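Local coordinates for uncharacterized protein (PDB 3NYM) that is of unknown function, a mainly helical protein of the DUF6853 family from Neisseria meningitidis that probably pairs with a second copy of itself, at residues I13-G18 / G22-D27. Residues are numbered along the deposited sequence; the frame is centred on the assembly and turned at random.
Sequences ILINVG and GFDLTD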
loop_
_atom_site.group_PDB
_atom_site.type_symbol
_atom_site.label_atom_id
_atom_site.label_comp_id
_atom_site.label_asym_id
_atom_site.label_seq_id
_atom_site.Cartn_x
_atom_site.Cartn_y
_atom_site.Cartn_z
ATOM N N ILE A 13 6.479 6.141 -17.447
ATOM C CA ILE A 13 6.482 7.598 -17.346
ATOM C C ILE A 13 7.603 8.037 -16.412
ATOM O O ILE A 13 8.265 9.037 -16.653
ATOM C CB ILE A 13 5.147 8.135 -16.801
ATOM C CG1 ILE A 13 3.993 7.742 -17.728
ATOM C CG2 ILE A 13 5.216 9.638 -16.654
ATOM C CD1 ILE A 13 2.622 7.923 -17.083
ATOM N N LEU A 14 7.819 7.283 -15.337
ATOM C CA LEU A 14 8.877 7.632 -14.388
ATOM C C LEU A 14 10.257 7.529 -15.050
ATOM O O LEU A 14 11.125 8.378 -14.832
ATOM C CB LEU A 14 8.789 6.776 -13.121
ATOM C CG LEU A 14 7.513 6.991 -12.300
ATOM C CD1 LEU A 14 7.483 6.066 -11.109
ATOM C CD2 LEU A 14 7.402 8.466 -11.855
ATOM N N ILE A 15 10.451 6.509 -15.877
ATOM C CA ILE A 15 11.696 6.407 -16.646
ATOM C C ILE A 15 11.880 7.655 -17.518
ATOM O O ILE A 15 12.970 8.231 -17.563
ATOM C CB ILE A 15 11.733 5.131 -17.505
ATOM C CG1 ILE A 15 11.833 3.889 -16.615
ATOM C CG2 ILE A 15 12.897 5.181 -18.489
ATOM C CD1 ILE A 15 11.466 2.603 -17.327
ATOM N N ASN A 16 10.808 8.093 -18.181
ATOM C CA ASN A 16 10.862 9.308 -18.997
ATOM C C ASN A 16 11.253 10.541 -18.188
ATOM O O ASN A 16 12.030 11.373 -18.643
ATOM C CB ASN A 16 9.531 9.561 -19.711
ATOM C CG ASN A 16 9.261 8.558 -20.811
ATOM O OD1 ASN A 16 10.184 7.917 -21.321
ATOM N ND2 ASN A 16 7.992 8.422 -21.193
ATOM N N VAL A 17 10.708 10.667 -16.985
ATOM C CA VAL A 17 11.067 11.804 -16.144
ATOM C C VAL A 17 12.562 11.770 -15.844
ATOM O O VAL A 17 13.251 12.793 -15.896
ATOM C CB VAL A 17 10.262 11.816 -14.831
ATOM C CG1 VAL A 17 10.737 12.944 -13.925
ATOM C CG2 VAL A 17 8.779 11.954 -15.131
ATOM N N GLY A 18 13.063 10.580 -15.541
ATOM C CA GLY A 18 14.482 10.395 -15.310
ATOM C C GLY A 18 15.327 10.849 -16.487
ATOM O O GLY A 18 16.389 11.455 -16.306
ATOM N N GLY A 22 18.769 13.422 -17.299
ATOM C CA GLY A 22 20.044 12.973 -17.828
ATOM C C GLY A 22 20.461 11.558 -17.466
ATOM O O GLY A 22 21.627 11.192 -17.646
ATOM N N PHE A 23 19.530 10.750 -16.968
ATOM C CA PHE A 23 19.846 9.347 -16.696
ATOM C C PHE A 23 18.761 8.377 -17.167
ATOM O O PHE A 23 17.604 8.750 -17.338
ATOM C CB PHE A 23 20.202 9.117 -15.220
ATOM C CG PHE A 23 19.131 9.537 -14.261
ATOM C CD1 PHE A 23 18.060 8.704 -13.984
ATOM C CD2 PHE A 23 19.196 10.769 -13.625
ATOM C CE1 PHE A 23 17.070 9.096 -13.099
ATOM C CE2 PHE A 23 18.206 11.165 -12.735
ATOM C CZ PHE A 23 17.147 10.327 -12.474
ATOM N N ASP A 24 19.167 7.133 -17.386
ATOM C CA ASP A 24 18.303 6.103 -17.956
ATOM C C ASP A 24 18.099 5.001 -16.932
ATOM O O ASP A 24 18.972 4.157 -16.752
ATOM C CB ASP A 24 18.953 5.509 -19.212
ATOM C CG ASP A 24 18.102 4.428 -19.863
ATOM O OD1 ASP A 24 17.078 4.019 -19.276
ATOM O OD2 ASP A 24 18.461 3.981 -20.968
ATOM N N LEU A 25 16.948 5.002 -16.269
ATOM C CA LEU A 25 16.706 4.066 -15.171
ATOM C C LEU A 25 16.669 2.613 -15.632
ATOM O O LEU A 25 16.814 1.697 -14.818
ATOM C CB LEU A 25 15.414 4.421 -14.414
ATOM C CG LEU A 25 15.518 5.672 -13.533
ATOM C CD1 LEU A 25 14.150 6.114 -12.998
ATOM C CD2 LEU A 25 16.509 5.434 -12.398
ATOM N N THR A 26 16.476 2.392 -16.931
ATOM C CA THR A 26 16.447 1.020 -17.439
ATOM C C THR A 26 17.825 0.378 -17.409
ATOM O O THR A 26 17.941 -0.832 -17.541
ATOM C CB THR A 26 15.856 0.914 -18.860
ATOM O OG1 THR A 26 16.716 1.567 -19.792
ATOM C CG2 THR A 26 14.474 1.555 -18.919
ATOM N N ASP A 27 18.863 1.191 -17.219
ATOM C CA ASP A 27 20.237 0.689 -17.098
ATOM C C ASP A 27 20.538 0.252 -15.658
ATOM O O ASP A 27 20.508 1.067 -14.733
ATOM C CB ASP A 27 21.241 1.750 -17.564
ATOM C CG ASP A 27 22.685 1.285 -17.448
ATOM O OD1 ASP A 27 22.903 0.125 -17.033
ATOM O OD2 ASP A 27 23.599 2.079 -17.764
HETATM O O HOH W 1 15.402 7.288 -16.556
#
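One face of the Phe-23 ring lies against the backbone of Gly-18, whose carbonyl O sits 3.7 Å above the ring plane over its centre, while Gly-18 CA comes to 3.6 Å from Phe-23 CE1. Leu-25 CG meets the same ring at its edge, in plane. The ring reaches this place because CG stands between the backbone N and the carbonyl carbon (chi1 57°), which turns the ring back over Gly-18. Gly-18 O also accepts from Phe-23 N at 3.3 Å, nearly straight at the hydrogen (168°) but from above the carbonyl plane. This is the outer bond of a Schellman motif that ends helix 13-20, with Gly-22, at positive phi, as its C-prime residue. One turn back along the helix, a water bridges to the departing chain: it donates to Ile-15 O and Phe-23 O and accepts from Leu-25 N, its oxygen 2.8 Å from each of the three. Farther from the helix end, Ile-15 CD1 packs on Thr-26 CG2 at 3.6 Å, the two side chains crossing at about a right angle. Asp-24 OD1 takes both the N and the OG1 of Thr-26 from one face of its carboxylate, forming an Asx turn within the type I turn from Asp-24 to Asp-27. The contact thus folds the loop back along helix 13-20 before Asp-27 N-caps helix 28-31. Phe-23 and Leu-14 both rest on Leu-111 of helix 83-113, Leu-25 meets Trp-43 and Tyr-47, and Leu-14 also packs on Met-68 of the second subunit.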